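Local atomic coordinates of ORF 37 (Human herpesvirus 8 type M, PDB entry 3FHD), a protein that cleaves single- and double-stranded DNA as an endonuclease and exonuclease and helps process branched or non-linear viral DNA, promoting production of unit-length linear genomes. Residues L203-V208 / C269-T274. Numbering follows the deposited sequence.
With SO4 (sulfate ion), chain C.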
ATOM      1  N   LEU A 203       9.860   4.548  -8.704  1.00 25.25           N
ATOM      2  CA  LEU A 203       9.859   3.103  -8.453  1.00 24.94           C
ATOM      3  C   LEU A 203      11.281   2.528  -8.397  1.00 23.31           C
ATOM      4  O   LEU A 203      11.543   1.606  -7.624  1.00 22.28           O
ATOM      5  CB  LEU A 203       8.978   2.333  -9.464  1.00 25.50           C
ATOM      6  CG  LEU A 203       8.954   0.780  -9.500  1.00 26.14           C
ATOM      7  CD1 LEU A 203       9.220   0.079  -8.131  1.00 28.93           C
ATOM      8  CD2 LEU A 203       7.620   0.273 -10.069  1.00 27.46           C
ATOM      9  N   ARG A 204      12.193   3.076  -9.200  1.00 21.79           N
ATOM     10  CA  ARG A 204      13.591   2.689  -9.138  1.00 21.34           C
ATOM     11  C   ARG A 204      14.143   2.900  -7.714  1.00 21.47           C
ATOM     12  O   ARG A 204      14.676   1.967  -7.113  1.00 20.40           O
ATOM     13  CB  ARG A 204      14.420   3.468 -10.169  1.00 20.43           C
ATOM     14  N   CYS A 205      13.980   4.114  -7.177  1.00 21.49           N
ATOM     15  CA  CYS A 205      14.442   4.427  -5.831  1.00 22.46           C
ATOM     16  C   CYS A 205      13.765   3.585  -4.734  1.00 23.07           C
ATOM     17  O   CYS A 205      14.438   3.143  -3.801  1.00 20.81           O
ATOM     18  CB  CYS A 205      14.313   5.920  -5.560  1.00 22.62           C
ATOM     19  SG  CYS A 205      15.604   6.835  -6.500  1.00 28.09           S
ATOM     20  N   GLU A 206      12.449   3.356  -4.845  1.00 23.51           N
ATOM     21  CA  GLU A 206      11.774   2.464  -3.905  1.00 25.11           C
ATOM     22  C   GLU A 206      12.397   1.088  -3.851  1.00 24.29           C
ATOM     23  O   GLU A 206      12.551   0.535  -2.765  1.00 22.75           O
ATOM     24  CB  GLU A 206      10.256   2.400  -4.133  1.00 26.14           C
ATOM     25  CG  GLU A 206       9.621   3.696  -3.663  1.00 33.21           C
ATOM     26  CD  GLU A 206       8.120   3.588  -3.415  1.00 40.51           C
ATOM     27  OE1 GLU A 206       7.594   2.443  -3.367  1.00 42.76           O
ATOM     28  OE2 GLU A 206       7.487   4.671  -3.260  1.00 41.83           O
ATOM     29  N   GLU A 207      12.795   0.554  -5.011  1.00 24.70           N
ATOM     30  CA  GLU A 207      13.440  -0.758  -5.060  1.00 25.08           C
ATOM     31  C   GLU A 207      14.781  -0.750  -4.338  1.00 24.12           C
ATOM     32  O   GLU A 207      15.172  -1.767  -3.735  1.00 22.79           O
ATOM     33  CB  GLU A 207      13.663  -1.237  -6.510  1.00 26.91           C
ATOM     34  CG  GLU A 207      12.419  -1.760  -7.221  1.00 31.84           C
ATOM     35  CD  GLU A 207      11.735  -2.881  -6.459  1.00 38.86           C
ATOM     36  OE1 GLU A 207      12.393  -3.912  -6.152  1.00 40.76           O
ATOM     37  OE2 GLU A 207      10.525  -2.727  -6.182  1.00 42.40           O
ATOM     38  N   VAL A 208      15.492   0.385  -4.408  1.00 21.75           N
ATOM     39  CA  VAL A 208      16.763   0.495  -3.705  1.00 19.72           C
ATOM     40  C   VAL A 208      16.537   0.422  -2.201  1.00 19.29           C
ATOM     41  O   VAL A 208      17.272  -0.292  -1.490  1.00 16.62           O
ATOM     42  CB  VAL A 208      17.556   1.767  -4.092  1.00 19.36           C
ATOM     43  CG1 VAL A 208      18.677   2.025  -3.090  1.00 18.47           C
ATOM     44  CG2 VAL A 208      18.138   1.605  -5.485  1.00 18.89           C
ATOM     45  N   CYS A 269      10.444   7.957  -0.750  1.00 22.20           N
ATOM     46  CA  CYS A 269      11.731   8.584  -1.087  1.00 24.65           C
ATOM     47  C   CYS A 269      11.570  10.083  -1.080  1.00 25.43           C
ATOM     48  O   CYS A 269      10.504  10.591  -1.476  1.00 26.90           O
ATOM     49  CB  CYS A 269      12.245   8.073  -2.427  1.00 24.42           C
ATOM     50  SG  CYS A 269      12.373   6.299  -2.524  1.00 29.32           S
ATOM     51  N   ARG A 270      12.584  10.804  -0.588  1.00 25.72           N
ATOM     52  CA  ARG A 270      12.504  12.266  -0.463  1.00 26.42           C
ATOM     53  C   ARG A 270      13.275  12.981  -1.559  1.00 26.70           C
ATOM     54  O   ARG A 270      14.415  13.356  -1.345  1.00 26.07           O
ATOM     55  CB  ARG A 270      13.096  12.694   0.869  1.00 26.58           C
ATOM     56  CG  ARG A 270      12.502  11.997   2.050  1.00 29.50           C
ATOM     57  CD  ARG A 270      11.387  12.819   2.559  1.00 36.47           C
ATOM     58  NE  ARG A 270      10.274  12.714   1.646  1.00 41.45           N
ATOM     59  CZ  ARG A 270       9.205  13.488   1.678  1.00 43.80           C
ATOM     60  NH1 ARG A 270       9.111  14.440   2.588  1.00 45.60           N
ATOM     61  NH2 ARG A 270       8.229  13.288   0.798  1.00 44.82           N
ATOM     62  N   PHE A 271      12.657  13.187  -2.719  1.00 26.90           N
ATOM     63  CA  PHE A 271      13.401  13.728  -3.835  1.00 27.32           C
ATOM     64  C   PHE A 271      13.808  15.201  -3.674  1.00 26.19           C
ATOM     65  O   PHE A 271      14.768  15.638  -4.318  1.00 24.72           O
ATOM     66  CB  PHE A 271      12.685  13.457  -5.139  1.00 28.62           C
ATOM     67  CG  PHE A 271      12.598  11.989  -5.464  1.00 32.96           C
ATOM     68  CD1 PHE A 271      13.735  11.158  -5.350  1.00 34.99           C
ATOM     69  CD2 PHE A 271      11.389  11.423  -5.876  1.00 34.98           C
ATOM     70  CE1 PHE A 271      13.661   9.810  -5.638  1.00 35.51           C
ATOM     71  CE2 PHE A 271      11.307  10.064  -6.166  1.00 35.08           C
ATOM     72  CZ  PHE A 271      12.451   9.259  -6.054  1.00 34.60           C
ATOM     73  N   LYS A 272      13.138  15.941  -2.789  1.00 24.40           N
ATOM     74  CA  LYS A 272      13.522  17.357  -2.564  1.00 25.24           C
ATOM     75  C   LYS A 272      14.932  17.470  -2.009  1.00 23.15           C
ATOM     76  O   LYS A 272      15.520  18.541  -2.054  1.00 23.42           O
ATOM     77  CB  LYS A 272      12.602  18.059  -1.549  1.00 25.29           C
ATOM     78  CG  LYS A 272      11.156  18.346  -1.951  1.00 29.01           C
ATOM     79  CD  LYS A 272      10.385  19.022  -0.757  1.00 28.73           C
ATOM     80  CE  LYS A 272      10.272  18.097   0.489  1.00 33.85           C
ATOM     81  NZ  LYS A 272       9.272  18.543   1.558  1.00 33.27           N
ATOM     82  N   TYR A 273      15.451  16.379  -1.440  1.00 21.39           N
ATOM     83  CA  TYR A 273      16.752  16.384  -0.764  1.00 19.96           C
ATOM     84  C   TYR A 273      17.874  15.773  -1.615  1.00 19.07           C
ATOM     85  O   TYR A 273      18.994  15.628  -1.151  1.00 18.72           O
ATOM     86  CB  TYR A 273      16.669  15.643   0.574  1.00 19.39           C
ATOM     87  CG  TYR A 273      15.984  16.416   1.682  1.00 19.34           C
ATOM     88  CD1 TYR A 273      16.683  17.356   2.446  1.00 19.24           C
ATOM     89  CD2 TYR A 273      14.646  16.185   1.986  1.00 18.95           C
ATOM     90  CE1 TYR A 273      16.062  18.064   3.467  1.00 19.26           C
ATOM     91  CE2 TYR A 273      14.012  16.896   2.997  1.00 21.78           C
ATOM     92  CZ  TYR A 273      14.729  17.837   3.737  1.00 20.09           C
ATOM     93  OH  TYR A 273      14.100  18.534   4.748  1.00 20.47           O
ATOM     94  N   THR A 274      17.564  15.387  -2.846  1.00 18.71           N
ATOM     95  CA  THR A 274      18.578  14.864  -3.763  1.00 18.62           C
ATOM     96  C   THR A 274      19.617  15.970  -4.062  1.00 18.56           C
ATOM     97  O   THR A 274      19.259  17.101  -4.393  1.00 18.45           O
ATOM     98  CB  THR A 274      17.924  14.302  -5.048  1.00 18.67           C
ATOM     99  OG1 THR A 274      17.009  13.255  -4.697  1.00 20.92           O
ATOM    100  CG2 THR A 274      18.981  13.726  -6.034  1.00 19.11           C
TER
HETATM  101  S   SO4 C 488       9.713  14.846  -2.177  1.00 56.37           S
HETATM  102  O1  SO4 C 488       9.917  15.681  -3.371  1.00 58.56           O
HETATM  103  O2  SO4 C 488      10.699  15.162  -1.137  1.00 56.02           O
HETATM  104  O3  SO4 C 488       8.376  15.138  -1.659  1.00 58.21           O
HETATM  105  O4  SO4 C 488       9.778  13.444  -2.588  1.00 56.36           O
HETATM  106  O   HOH W   1       8.149   7.678  -2.845  1.00 42.33           O
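A small sulfur-rich contact packs Cys205, at the start of helix 203-217, against Cys269 and Phe271, where strand 262-269 runs out into a loop beside the magnesium site of this PD-(D/E)XK nuclease. The Cys269 sulfur lies against the helix: SG is 3.6 Å from Cys205 CB and 3.7 Å from the backbone N of Glu206. With Cys205 SG anti to its carbonyl carbon (chi1 -73°), the sulfur meets the Phe271 ring at its edge, 3.7 Å from CE1; the line from SG to the ring centre is 82° off the ring normal, a sulfur-aromatic contact. The two cysteines are not disulfide-bonded here, although that bond is known in another structure of the protein. Glu206, a magnesium ligand in another structure, sends an extended chain past Cys269 SG, and a water bridges its carboxylate to the strand end, donating to OE2 and accepting from Cys269 N, each at 3.1 Å. At residues 270-272 the loop holds a sulfate, most likely picked up from the crystallisation solution: Phe271 N donates to O4 (2.9 Å) and Lys272 N to O2 (3.0 Å), while the Arg270 guanidinium lays one face against O2. Arg270 pairs through its backbone with Gly429 of strand 423-432, whose Phe431 touches both cysteines.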